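PDB 5H7E: RNA 2',3'-cyclic phosphodiesterase from Deinococcus radiodurans, which belongs to the LigT-like phosphoesterases of the 2H clan, a clan named for its two histidine-containing motifs. Local coordinates for residues A[3-8]-A[48-53]; A[41-46]-A[126-131]; A[57-62]-A[113-118]. All blocks are in the same frame, centred on the assembly; numbering follows the deposited sequence.

Contact 2 lies at the heart of the molecule, about 4 Å from the chain's centre, where 41-46 and 126-131 bring the two histidine motifs together. Contacts 1 and 3 sit at the periphery, each about 18 Å from that centre and about 12 Å from each other, and they touch: L8 and L48 of contact 1 pack on L59 of contact 3. Contact 2 is some 20 Å from contact 1 and 21 Å from contact 3, centre to centre. Strand 42-48 runs from contact 2 into contact 1, and helix 56-67 then leads to contact 3. Along the chain the segments of contacts 1 and 2 alternate, and both segments of contact 3 fall between 41-46 and 126-131.

Contact 1: A[3-8]-A[48-53]; sequences PSTYRL and LPAVPP
Y6 and V51 form an antiparallel hydrogen-bonded pair, and L8 with L48 makes a second; between them a beta bulge sets P49 and A50 against the single residue R7. V51 N donates to Y6 O at 2.8 Å, nearly straight at 178°, and Y6 N returns a bond to V51 O. Where the chain rounds the corner at P49, L8 and L48 exchange bonds through both their N and O atoms.

The Y6 side chain can be followed outward along the edge of 48-53. Its CB passes V51 O at 3.8 Å, and CG stays near the same oxygen. With chi1 at -65°, CG lies beside the backbone N, and the ring runs out to P53, whose side chain it crosses at about a right angle. There CE2 meets P53 CB at 3.7 Å, while CE1 and CZ come under P53 CG. That carbon stands over one face of the ring, offset toward the rim, in a CH-pi contact 4.0 Å from the centroid. The hydroxyl OH ends beside P53 CB and CG, so proline carbons follow the outer ring to its tip.

On the same sheet face as Y6, L8 CD1 reaches V51 CB at 3.9 Å, the two side chains crossing at about a right angle. L59 of helix 56-67 packs on L8, L48 and V51, while V56 of that helix meets Y6. On the solvent side T5 supplies a polar link: water 1 donates to P49 O at 2.7 Å and is hydrogen-bonded to T5 OG1 at 2.8 Å.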
ATOM      1  N   PRO A   3      22.388 -13.432   8.252  1.00 43.65           N
ATOM      2  CA  PRO A   3      22.596 -12.063   7.755  1.00 43.40           C
ATOM      3  C   PRO A   3      21.321 -11.226   7.827  1.00 42.81           C
ATOM      4  O   PRO A   3      20.222 -11.684   7.506  1.00 38.31           O
ATOM      5  CB  PRO A   3      23.052 -12.268   6.310  1.00 44.15           C
ATOM      6  CG  PRO A   3      23.576 -13.646   6.248  1.00 50.88           C
ATOM      7  CD  PRO A   3      22.940 -14.452   7.337  1.00 48.88           C
ATOM      8  N   SER A   4      21.464  -9.979   8.258  1.00 40.81           N
ATOM      9  CA  SER A   4      20.266  -9.173   8.448  1.00 37.26           C
ATOM     10  C   SER A   4      19.566  -8.914   7.112  1.00 34.75           C
ATOM     11  O   SER A   4      20.174  -8.913   6.033  1.00 40.83           O
ATOM     12  CB  SER A   4      20.591  -7.848   9.131  1.00 63.96           C
ATOM     13  OG  SER A   4      21.434  -7.058   8.318  1.00 72.52           O
ATOM     14  N   THR A   5      18.262  -8.751   7.196  1.00 33.17           N
ATOM     15  CA  THR A   5      17.419  -8.491   6.042  1.00 30.90           C
ATOM     16  C   THR A   5      16.598  -7.254   6.347  1.00 31.70           C
ATOM     17  O   THR A   5      16.473  -6.843   7.502  1.00 34.99           O
ATOM     18  CB  THR A   5      16.474  -9.656   5.734  1.00 35.41           C
ATOM     19  OG1 THR A   5      15.730  -9.979   6.913  1.00 34.57           O
ATOM     20  CG2 THR A   5      17.264 -10.923   5.271  1.00 33.28           C
ATOM     21  N   TYR A   6      15.980  -6.712   5.305  1.00 27.51           N
ATOM     22  CA  TYR A   6      15.069  -5.583   5.380  1.00 27.27           C
ATOM     23  C   TYR A   6      13.638  -6.035   5.122  1.00 29.56           C
ATOM     24  O   TYR A   6      13.396  -6.882   4.268  1.00 27.96           O
ATOM     25  CB  TYR A   6      15.409  -4.528   4.321  1.00 29.08           C
ATOM     26  CG  TYR A   6      16.755  -3.846   4.471  1.00 31.28           C
ATOM     27  CD1 TYR A   6      17.410  -3.799   5.682  1.00 39.14           C
ATOM     28  CD2 TYR A   6      17.353  -3.225   3.376  1.00 37.83           C
ATOM     29  CE1 TYR A   6      18.617  -3.155   5.803  1.00 43.17           C
ATOM     30  CE2 TYR A   6      18.571  -2.564   3.500  1.00 41.44           C
ATOM     31  CZ  TYR A   6      19.188  -2.532   4.707  1.00 47.73           C
ATOM     32  OH  TYR A   6      20.408  -1.890   4.827  1.00 45.73           O
ATOM     33  N   ARG A   7      12.669  -5.360   5.761  1.00 27.11           N
ATOM     34  CA  ARG A   7      11.253  -5.503   5.411  1.00 25.68           C
ATOM     35  C   ARG A   7      10.922  -4.367   4.477  1.00 29.08           C
ATOM     36  O   ARG A   7      11.009  -3.193   4.878  1.00 27.21           O
ATOM     37  CB  ARG A   7      10.314  -5.427   6.621  1.00 31.14           C
ATOM     38  CG  ARG A   7      10.598  -6.418   7.711  1.00 37.93           C
ATOM     39  CD  ARG A   7       9.584  -6.282   8.852  1.00 45.11           C
ATOM     40  NE  ARG A   7       9.827  -7.303   9.858  1.00 60.40           N
ATOM     41  CZ  ARG A   7       8.908  -7.728  10.715  1.00 68.89           C
ATOM     42  NH1 ARG A   7       7.683  -7.208  10.674  1.00 71.00           N
ATOM     43  NH2 ARG A   7       9.205  -8.674  11.601  1.00 65.08           N
ATOM     44  N   LEU A   8      10.587  -4.708   3.224  1.00 21.41           N
ATOM     45  CA  LEU A   8      10.388  -3.675   2.227  1.00 21.84           C
ATOM     46  C   LEU A   8       8.994  -3.823   1.650  1.00 19.59           C
ATOM     47  O   LEU A   8       8.379  -4.887   1.718  1.00 21.62           O
ATOM     48  CB  LEU A   8      11.371  -3.755   1.063  1.00 22.48           C
ATOM     49  CG  LEU A   8      12.844  -3.704   1.495  1.00 23.10           C
ATOM     50  CD1 LEU A   8      13.730  -3.846   0.239  1.00 27.16           C
ATOM     51  CD2 LEU A   8      13.189  -2.397   2.208  1.00 27.34           C
ATOM     52  N   LEU A  48       7.574  -7.447   0.941  1.00 18.79           N
ATOM     53  CA  LEU A  48       8.785  -8.273   0.872  1.00 19.77           C
ATOM     54  C   LEU A  48       9.363  -8.374   2.272  1.00 23.90           C
ATOM     55  O   LEU A  48      10.116  -7.486   2.718  1.00 24.81           O
ATOM     56  CB  LEU A  48       9.797  -7.622  -0.084  1.00 21.88           C
ATOM     57  CG  LEU A  48       9.366  -7.446  -1.561  1.00 21.87           C
ATOM     58  CD1 LEU A  48       8.395  -6.311  -1.794  1.00 24.61           C
ATOM     59  CD2 LEU A  48      10.594  -7.145  -2.389  1.00 26.50           C
ATOM     60  N   PRO A  49       9.081  -9.451   2.984  1.00 24.90           N
ATOM     61  CA  PRO A  49       9.375  -9.469   4.430  1.00 24.56           C
ATOM     62  C   PRO A  49      10.838  -9.555   4.787  1.00 28.65           C
ATOM     63  O   PRO A  49      11.203  -9.229   5.926  1.00 28.75           O
ATOM     64  CB  PRO A  49       8.623 -10.710   4.923  1.00 28.71           C
ATOM     65  CG  PRO A  49       8.440 -11.558   3.684  1.00 32.12           C
ATOM     66  CD  PRO A  49       8.269 -10.602   2.553  1.00 25.50           C
ATOM     67  N   ALA A  50      11.714 -10.064   3.888  1.00 25.17           N
ATOM     68  CA  ALA A  50      13.080 -10.373   4.349  1.00 26.87           C
ATOM     69  C   ALA A  50      14.039 -10.251   3.155  1.00 32.18           C
ATOM     70  O   ALA A  50      14.499 -11.245   2.588  1.00 33.92           O
ATOM     71  CB  ALA A  50      13.164 -11.773   5.005  1.00 28.89           C
ATOM     72  N   VAL A  51      14.367  -9.024   2.769  1.00 26.84           N
ATOM     73  CA  VAL A  51      15.200  -8.779   1.591  1.00 26.12           C
ATOM     74  C   VAL A  51      16.644  -8.600   2.040  1.00 29.95           C
ATOM     75  O   VAL A  51      16.920  -7.687   2.831  1.00 29.69           O
ATOM     76  CB  VAL A  51      14.724  -7.552   0.820  1.00 23.81           C
ATOM     77  CG1 VAL A  51      15.573  -7.385  -0.401  1.00 30.51           C
ATOM     78  CG2 VAL A  51      13.222  -7.699   0.446  1.00 23.15           C
ATOM     79  N   PRO A  52      17.581  -9.396   1.546  1.00 28.44           N
ATOM     80  CA  PRO A  52      18.986  -9.140   1.838  1.00 32.07           C
ATOM     81  C   PRO A  52      19.380  -7.787   1.273  1.00 32.83           C
ATOM     82  O   PRO A  52      18.998  -7.437   0.153  1.00 29.74           O
ATOM     83  CB  PRO A  52      19.716 -10.298   1.137  1.00 33.73           C
ATOM     84  CG  PRO A  52      18.640 -11.353   0.845  1.00 34.29           C
ATOM     85  CD  PRO A  52      17.373 -10.576   0.674  1.00 29.90           C
ATOM     86  N   PRO A  53      20.122  -6.968   2.027  1.00 33.84           N
ATOM     87  CA  PRO A  53      20.385  -5.586   1.550  1.00 34.29           C
ATOM     88  C   PRO A  53      21.083  -5.545   0.192  1.00 33.98           C
ATOM     89  O   PRO A  53      20.850  -4.618  -0.599  1.00 37.61           O
ATOM     90  CB  PRO A  53      21.264  -4.987   2.667  1.00 41.33           C
ATOM     91  CG  PRO A  53      20.901  -5.772   3.882  1.00 45.88           C
ATOM     92  CD  PRO A  53      20.588  -7.193   3.404  1.00 37.94           C
TER
HETATM   93  O   HOH W   1      13.325  -8.701   7.489  1.00 31.83           O

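Contact 2: A[41-46]-A[126-131]; sequences MHVTLS and AHITLA. With SO4 (sulfate ion), chain D.
I128, V43 and M41 interlock beneath a sulfate ion, where the two H-x-T motifs of the 2H clan, H42 to T44 and H127 to T129, face each other. I128 is the middle piece: CG1 meets V43 CG2 at 3.7 Å, and CG2 rests against M41 CB at 3.9 Å. Both neighbours cross I128 at about a right angle. M41, extended beyond CG, carries its CE onward to L130 CD2 at 4.2 Å.

Above this apolar layer no direct hydrogen bond joins the two segments; waters stand between the backbones. T129 N donates to water 3, which lies 2.7 Å from H42 O and also close to sulfate O3, and T44 N likewise donates to water 4, near H127 O. The H127 ring turns its edge to the ion: NE2 donates to sulfate O2 at 3.0 Å and 162°, and T129 OG1 donates to the same oxygen at 2.9 Å. The second ring nitrogen, ND1, is hydrogen-bonded to K125 O, which helps to fix the ring's rotation. H42 NE2 is hydrogen-bonded to a glycerol instead.

Beneath the site, helix 16-26 brings L22 against I128 and L130, and T19 and Q26 against M41. To the flanks, V43 pairs with L12 of strand 6-13, whereas I128 pairs with V94 of strand 91-97, so the contact spans the seam between two parts of the curled sheet.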
ATOM      1  N   MET A  41      -0.595   5.795   5.839  1.00 19.68           N
ATOM      2  CA  MET A  41      -1.563   5.353   4.825  1.00 17.86           C
ATOM      3  C   MET A  41      -0.896   5.239   3.458  1.00 19.18           C
ATOM      4  O   MET A  41      -0.188   6.141   3.009  1.00 21.70           O
ATOM      5  CB  MET A  41      -2.712   6.356   4.726  1.00 19.52           C
ATOM      6  CG  MET A  41      -3.637   6.322   5.961  1.00 19.24           C
ATOM      7  SD  MET A  41      -4.892   7.617   5.836  1.00 20.51           S
ATOM      8  CE  MET A  41      -5.779   7.353   7.383  1.00 22.32           C
ATOM      9  N   HIS A  42      -1.104   4.110   2.804  1.00 17.34           N
ATOM     10  CA  HIS A  42      -0.491   3.899   1.511  1.00 16.70           C
ATOM     11  C   HIS A  42      -1.275   2.787   0.815  1.00 14.60           C
ATOM     12  O   HIS A  42      -2.073   2.063   1.433  1.00 17.58           O
ATOM     13  CB  HIS A  42       1.000   3.519   1.617  1.00 18.69           C
ATOM     14  CG  HIS A  42       1.219   2.405   2.539  1.00 18.47           C
ATOM     15  ND1 HIS A  42       1.751   2.592   3.802  1.00 25.16           N
ATOM     16  CD2 HIS A  42       1.037   1.081   2.393  1.00 21.41           C
ATOM     17  CE1 HIS A  42       1.811   1.422   4.411  1.00 29.21           C
ATOM     18  NE2 HIS A  42       1.346   0.498   3.596  1.00 25.42           N
ATOM     19  N   VAL A  43      -1.057   2.684  -0.502  1.00 15.11           N
ATOM     20  CA  VAL A  43      -1.656   1.602  -1.314  1.00 13.55           C
ATOM     21  C   VAL A  43      -0.552   0.583  -1.616  1.00 16.22           C
ATOM     22  O   VAL A  43       0.314   0.864  -2.439  1.00 18.44           O
ATOM     23  CB  VAL A  43      -2.233   2.130  -2.624  1.00 14.49           C
ATOM     24  CG1 VAL A  43      -2.855   0.963  -3.420  1.00 15.53           C
ATOM     25  CG2 VAL A  43      -3.290   3.243  -2.425  1.00 18.52           C
ATOM     26  N   THR A  44      -0.529  -0.540  -0.888  1.00 15.83           N
ATOM     27  CA  THR A  44       0.566  -1.513  -1.054  1.00 17.36           C
ATOM     28  C   THR A  44       0.381  -2.297  -2.332  1.00 17.84           C
ATOM     29  O   THR A  44      -0.720  -2.770  -2.629  1.00 19.41           O
ATOM     30  CB  THR A  44       0.569  -2.455   0.116  1.00 18.55           C
ATOM     31  OG1 THR A  44       0.723  -1.690   1.302  1.00 22.20           O
ATOM     32  CG2 THR A  44       1.789  -3.472   0.027  1.00 20.21           C
ATOM     33  N   LEU A  45       1.474  -2.489  -3.073  1.00 16.22           N
ATOM     34  CA  LEU A  45       1.468  -3.343  -4.261  1.00 16.65           C
ATOM     35  C   LEU A  45       2.155  -4.696  -4.025  1.00 18.66           C
ATOM     36  O   LEU A  45       1.747  -5.694  -4.616  1.00 20.75           O
ATOM     37  CB  LEU A  45       2.172  -2.627  -5.426  1.00 18.70           C
ATOM     38  CG  LEU A  45       1.350  -1.514  -6.132  1.00 24.69           C
ATOM     39  CD1 LEU A  45       1.298  -0.269  -5.402  1.00 27.88           C
ATOM     40  CD2 LEU A  45       1.889  -1.247  -7.552  1.00 24.95           C
ATOM     41  N   SER A  46       3.190  -4.735  -3.192  1.00 16.73           N
ATOM     42  CA  SER A  46       3.811  -5.993  -2.844  1.00 18.02           C
ATOM     43  C   SER A  46       4.592  -5.790  -1.556  1.00 18.09           C
ATOM     44  O   SER A  46       5.198  -4.734  -1.338  1.00 19.98           O
ATOM     45  CB  SER A  46       4.784  -6.456  -3.945  1.00 21.50           C
ATOM     46  OG  SER A  46       5.232  -7.777  -3.611  1.00 22.74           O
ATOM     47  N   ALA A 126      -6.564  -3.593  -4.440  1.00 18.91           N
ATOM     48  CA  ALA A 126      -5.979  -2.317  -4.060  1.00 16.35           C
ATOM     49  C   ALA A 126      -6.829  -1.624  -3.003  1.00 17.49           C
ATOM     50  O   ALA A 126      -8.053  -1.496  -3.149  1.00 20.00           O
ATOM     51  CB  ALA A 126      -5.887  -1.406  -5.278  1.00 18.08           C
ATOM     52  N   HIS A 127      -6.178  -1.168  -1.938  1.00 16.35           N
ATOM     53  CA  HIS A 127      -6.918  -0.531  -0.850  1.00 16.51           C
ATOM     54  C   HIS A 127      -5.953   0.319  -0.046  1.00 18.35           C
ATOM     55  O   HIS A 127      -4.719   0.162  -0.127  1.00 18.23           O
ATOM     56  CB  HIS A 127      -7.551  -1.565   0.096  1.00 16.34           C
ATOM     57  CG  HIS A 127      -6.527  -2.414   0.802  1.00 19.91           C
ATOM     58  ND1 HIS A 127      -5.902  -3.480   0.175  1.00 22.27           N
ATOM     59  CD2 HIS A 127      -6.027  -2.366   2.062  1.00 23.04           C
ATOM     60  CE1 HIS A 127      -5.064  -4.056   1.036  1.00 24.61           C
ATOM     61  NE2 HIS A 127      -5.122  -3.403   2.186  1.00 23.17           N
ATOM     62  N   ILE A 128      -6.551   1.201   0.773  1.00 15.91           N
ATOM     63  CA  ILE A 128      -5.827   1.887   1.863  1.00 15.87           C
ATOM     64  C   ILE A 128      -6.427   1.366   3.151  1.00 18.77           C
ATOM     65  O   ILE A 128      -7.628   1.565   3.416  1.00 17.97           O
ATOM     66  CB  ILE A 128      -5.983   3.411   1.775  1.00 14.83           C
ATOM     67  CG1 ILE A 128      -5.449   3.913   0.442  1.00 17.49           C
ATOM     68  CG2 ILE A 128      -5.312   4.075   2.983  1.00 16.18           C
ATOM     69  CD1 ILE A 128      -5.927   5.394   0.154  1.00 19.01           C
ATOM     70  N   THR A 129      -5.593   0.739   3.998  1.00 17.50           N
ATOM     71  CA  THR A 129      -6.073   0.313   5.310  1.00 17.39           C
ATOM     72  C   THR A 129      -6.294   1.509   6.226  1.00 19.98           C
ATOM     73  O   THR A 129      -5.447   2.418   6.339  1.00 20.94           O
ATOM     74  CB  THR A 129      -5.061  -0.653   5.920  1.00 20.38           C
ATOM     75  OG1 THR A 129      -5.018  -1.796   5.058  1.00 23.52           O
ATOM     76  CG2 THR A 129      -5.396  -1.037   7.365  1.00 20.51           C
ATOM     77  N   LEU A 130      -7.434   1.495   6.892  1.00 18.01           N
ATOM     78  CA  LEU A 130      -7.822   2.585   7.779  1.00 20.11           C
ATOM     79  C   LEU A 130      -7.727   2.207   9.249  1.00 21.81           C
ATOM     80  O   LEU A 130      -7.541   3.083  10.124  1.00 23.07           O
ATOM     81  CB  LEU A 130      -9.270   2.982   7.480  1.00 19.86           C
ATOM     82  CG  LEU A 130      -9.462   3.430   6.021  1.00 18.86           C
ATOM     83  CD1 LEU A 130     -10.947   3.688   5.831  1.00 25.47           C
ATOM     84  CD2 LEU A 130      -8.585   4.730   5.730  1.00 21.28           C
ATOM     85  N   ALA A 131      -7.913   0.928   9.572  1.00 21.82           N
ATOM     86  CA  ALA A 131      -7.937   0.547  10.980  1.00 21.21           C
ATOM     87  C   ALA A 131      -7.686  -0.942  11.051  1.00 23.85           C
ATOM     88  O   ALA A 131      -7.938  -1.669  10.095  1.00 24.18           O
ATOM     89  CB  ALA A 131      -9.276   0.894  11.647  1.00 22.72           C
TER
HETATM   90  S   SO4 D 303      -1.780  -3.186   4.046  1.00 35.13           S
HETATM   91  O1  SO4 D 303      -0.786  -3.853   4.855  1.00 42.33           O
HETATM   92  O2  SO4 D 303      -3.074  -3.847   4.300  1.00 37.17           O
HETATM   93  O3  SO4 D 303      -1.716  -1.788   4.448  1.00 41.24           O
HETATM   94  O4  SO4 D 303      -1.504  -3.296   2.657  1.00 41.38           O
HETATM   95  O   HOH W   2      -2.809   2.291   5.107  1.00 25.65           O
HETATM   96  O   HOH W   3      -2.813   0.214   3.255  1.00 26.30           O
HETATM   97  O   HOH W   4      -2.716  -1.478   0.739  1.00 19.48           O
HETATM   98  O   HOH W   5      -3.392  -2.652  -1.723  1.00 21.27           O

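Contact 3: A[57-62]-A[113-118]; sequences EDLKRL and RELGIG
L115 points its branched end at helix 56-67, crossing D58 obliquely and sliding past L62 in the opposite direction. Both of its methyls, CD1 and CD2, lie 4.0 Å from D58 CB, which thus packs against the fork. CD1 also reaches L62 CD2 at 4.1 Å. L62 has CG anti to its backbone N (chi1 176°), which sends that methyl alongside the leucine coming the other way.

Next to this pair, L59 and I117 approach tip to tip, L59 CD2 to I117 CD1 at 3.7 Å. The same L59 methyl is near L115 CD1 as well, and in this way the two apolar pairs merge into one patch. I117 is placed there by the chain turning at G116: a Schellman motif with positive phi (70°) ends the helix, and G116 N bonds back to R113 O at 2.8 Å.

Polar groups border the patch. D58 OD1 takes a 2.7 Å salt bridge from R61 NH1, and R55 NH1 pairs with D58 OD2 and bonds to L115 O, tying carboxylate and turn together.

Helix 56-67 is thereby fastened to the exit of helix 101-114, whose I112 touches both L62 and I117. On the sheet side, L62 packs on Y10 of strand 6-13, whose hydroxyl is hydrogen-bonded to L59 O, and I117 rests on L48 of strand 42-48.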
ATOM      1  N   GLU A  57      19.386  -2.914  -4.831  1.00 34.82           N
ATOM      2  CA  GLU A  57      19.597  -2.294  -6.134  1.00 32.22           C
ATOM      3  C   GLU A  57      18.812  -2.990  -7.232  1.00 30.06           C
ATOM      4  O   GLU A  57      18.252  -2.316  -8.103  1.00 33.22           O
ATOM      5  CB  GLU A  57      21.092  -2.244  -6.471  1.00 37.21           C
ATOM      6  CG  GLU A  57      21.397  -1.342  -7.661  1.00 42.32           C
ATOM      7  CD  GLU A  57      20.976   0.110  -7.427  1.00 60.69           C
ATOM      8  OE1 GLU A  57      21.004   0.577  -6.263  1.00 64.40           O
ATOM      9  OE2 GLU A  57      20.618   0.788  -8.416  1.00 73.31           O
ATOM     10  N   ASP A  58      18.701  -4.331  -7.206  1.00 30.38           N
ATOM     11  CA  ASP A  58      17.835  -4.994  -8.198  1.00 28.68           C
ATOM     12  C   ASP A  58      16.397  -4.528  -8.083  1.00 26.24           C
ATOM     13  O   ASP A  58      15.710  -4.371  -9.098  1.00 28.41           O
ATOM     14  CB  ASP A  58      17.857  -6.516  -8.066  1.00 30.02           C
ATOM     15  CG  ASP A  58      19.196  -7.132  -8.494  1.00 43.71           C
ATOM     16  OD1 ASP A  58      19.959  -6.493  -9.268  1.00 39.62           O
ATOM     17  OD2 ASP A  58      19.458  -8.286  -8.061  1.00 43.52           O
ATOM     18  N   LEU A  59      15.911  -4.362  -6.853  1.00 26.34           N
ATOM     19  CA  LEU A  59      14.534  -3.921  -6.663  1.00 25.93           C
ATOM     20  C   LEU A  59      14.340  -2.498  -7.161  1.00 22.82           C
ATOM     21  O   LEU A  59      13.239  -2.134  -7.616  1.00 24.21           O
ATOM     22  CB  LEU A  59      14.152  -4.000  -5.178  1.00 24.89           C
ATOM     23  CG  LEU A  59      14.081  -5.447  -4.674  1.00 26.70           C
ATOM     24  CD1 LEU A  59      13.857  -5.435  -3.158  1.00 28.79           C
ATOM     25  CD2 LEU A  59      12.896  -6.244  -5.310  1.00 24.11           C
ATOM     26  N   LYS A  60      15.365  -1.656  -7.022  1.00 28.87           N
ATOM     27  CA  LYS A  60      15.284  -0.288  -7.521  1.00 24.35           C
ATOM     28  C   LYS A  60      15.265  -0.269  -9.041  1.00 26.65           C
ATOM     29  O   LYS A  60      14.521   0.500  -9.646  1.00 27.10           O
ATOM     30  CB  LYS A  60      16.460   0.547  -6.986  1.00 28.12           C
ATOM     31  CG  LYS A  60      16.250   0.953  -5.532  1.00 30.60           C
ATOM     32  CD  LYS A  60      17.499   1.542  -4.879  1.00 35.54           C
ATOM     33  CE  LYS A  60      17.919   2.846  -5.519  1.00 55.03           C
ATOM     34  NZ  LYS A  60      19.103   3.462  -4.801  1.00 58.88           N
ATOM     35  N   ARG A  61      16.091  -1.097  -9.668  1.00 28.04           N
ATOM     36  CA  ARG A  61      16.074  -1.200 -11.120  1.00 29.37           C
ATOM     37  C   ARG A  61      14.716  -1.688 -11.611  1.00 29.68           C
ATOM     38  O   ARG A  61      14.238  -1.246 -12.660  1.00 29.61           O
ATOM     39  CB  ARG A  61      17.179  -2.144 -11.581  1.00 32.27           C
ATOM     40  CG  ARG A  61      18.549  -1.589 -11.412  1.00 37.66           C
ATOM     41  CD  ARG A  61      19.581  -2.543 -12.074  1.00 38.98           C
ATOM     42  NE  ARG A  61      20.945  -2.302 -11.604  1.00 63.48           N
ATOM     43  CZ  ARG A  61      21.614  -3.075 -10.744  1.00 66.66           C
ATOM     44  NH1 ARG A  61      21.069  -4.176 -10.230  1.00 68.50           N
ATOM     45  NH2 ARG A  61      22.849  -2.742 -10.395  1.00 71.38           N
ATOM     46  N   LEU A  62      14.127  -2.661 -10.906  1.00 25.06           N
ATOM     47  CA  LEU A  62      12.797  -3.149 -11.283  1.00 24.99           C
ATOM     48  C   LEU A  62      11.751  -2.047 -11.174  1.00 25.85           C
ATOM     49  O   LEU A  62      10.935  -1.863 -12.089  1.00 24.45           O
ATOM     50  CB  LEU A  62      12.431  -4.351 -10.409  1.00 23.57           C
ATOM     51  CG  LEU A  62      11.010  -4.906 -10.639  1.00 25.44           C
ATOM     52  CD1 LEU A  62      10.888  -5.508 -12.072  1.00 26.02           C
ATOM     53  CD2 LEU A  62      10.842  -5.961  -9.567  1.00 27.98           C
ATOM     54  N   ARG A 113       9.594 -12.039  -8.118  1.00 29.08           N
ATOM     55  CA  ARG A 113       9.747 -13.488  -8.129  1.00 34.24           C
ATOM     56  C   ARG A 113      10.870 -13.899  -9.062  1.00 30.09           C
ATOM     57  O   ARG A 113      11.651 -14.788  -8.757  1.00 34.50           O
ATOM     58  CB  ARG A 113       8.449 -14.114  -8.615  1.00 49.82           C
ATOM     59  CG  ARG A 113       8.286 -15.613  -8.430  1.00 53.41           C
ATOM     60  CD  ARG A 113       6.845 -16.053  -8.714  1.00 75.36           C
ATOM     61  NE  ARG A 113       5.896 -14.947  -8.546  1.00 76.41           N
ATOM     62  CZ  ARG A 113       4.574 -15.049  -8.461  1.00 71.43           C
ATOM     63  NH1 ARG A 113       3.978 -16.235  -8.500  1.00 70.29           N
ATOM     64  NH2 ARG A 113       3.846 -13.950  -8.320  1.00 68.35           N
ATOM     65  N   GLU A 114      10.940 -13.238 -10.203  1.00 29.18           N
ATOM     66  CA  GLU A 114      11.950 -13.525 -11.207  1.00 35.30           C
ATOM     67  C   GLU A 114      13.341 -13.277 -10.620  1.00 33.21           C
ATOM     68  O   GLU A 114      14.295 -13.947 -10.975  1.00 35.81           O
ATOM     69  CB  GLU A 114      11.676 -12.765 -12.504  1.00 52.01           C
ATOM     70  CG  GLU A 114      10.516 -13.371 -13.290  1.00 53.48           C
ATOM     71  CD  GLU A 114       9.874 -12.430 -14.297  1.00 61.88           C
ATOM     72  OE1 GLU A 114      10.429 -11.350 -14.556  1.00 58.37           O
ATOM     73  OE2 GLU A 114       8.804 -12.779 -14.835  1.00 62.10           O
ATOM     74  N   LEU A 115      13.450 -12.273  -9.763  1.00 31.34           N
ATOM     75  CA  LEU A 115      14.701 -11.962  -9.069  1.00 30.17           C
ATOM     76  C   LEU A 115      15.011 -12.964  -7.971  1.00 30.89           C
ATOM     77  O   LEU A 115      16.090 -12.890  -7.395  1.00 36.57           O
ATOM     78  CB  LEU A 115      14.638 -10.551  -8.462  1.00 30.77           C
ATOM     79  CG  LEU A 115      14.676  -9.433  -9.505  1.00 29.17           C
ATOM     80  CD1 LEU A 115      14.315  -8.119  -8.891  1.00 29.85           C
ATOM     81  CD2 LEU A 115      16.072  -9.358 -10.213  1.00 35.13           C
ATOM     82  N   GLY A 116      14.102 -13.890  -7.661  1.00 32.15           N
ATOM     83  CA  GLY A 116      14.334 -14.811  -6.559  1.00 30.18           C
ATOM     84  C   GLY A 116      14.269 -14.154  -5.197  1.00 29.36           C
ATOM     85  O   GLY A 116      14.973 -14.576  -4.283  1.00 31.14           O
ATOM     86  N   ILE A 117      13.479 -13.110  -5.069  1.00 31.03           N
ATOM     87  CA  ILE A 117      13.273 -12.394  -3.815  1.00 25.38           C
ATOM     88  C   ILE A 117      11.893 -12.746  -3.292  1.00 27.32           C
ATOM     89  O   ILE A 117      10.929 -12.798  -4.065  1.00 29.12           O
ATOM     90  CB  ILE A 117      13.438 -10.885  -4.054  1.00 24.87           C
ATOM     91  CG1 ILE A 117      14.893 -10.615  -4.472  1.00 26.26           C
ATOM     92  CG2 ILE A 117      13.002 -10.032  -2.827  1.00 26.34           C
ATOM     93  CD1 ILE A 117      15.056  -9.207  -4.946  1.00 29.34           C
ATOM     94  N   GLY A 118      11.790 -12.990  -1.986  1.00 27.47           N
ATOM     95  CA  GLY A 118      10.532 -13.472  -1.419  1.00 26.91           C
ATOM     96  C   GLY A 118       9.478 -12.388  -1.215  1.00 27.64           C
ATOM     97  O   GLY A 118       9.768 -11.243  -0.867  1.00 27.81           O
TER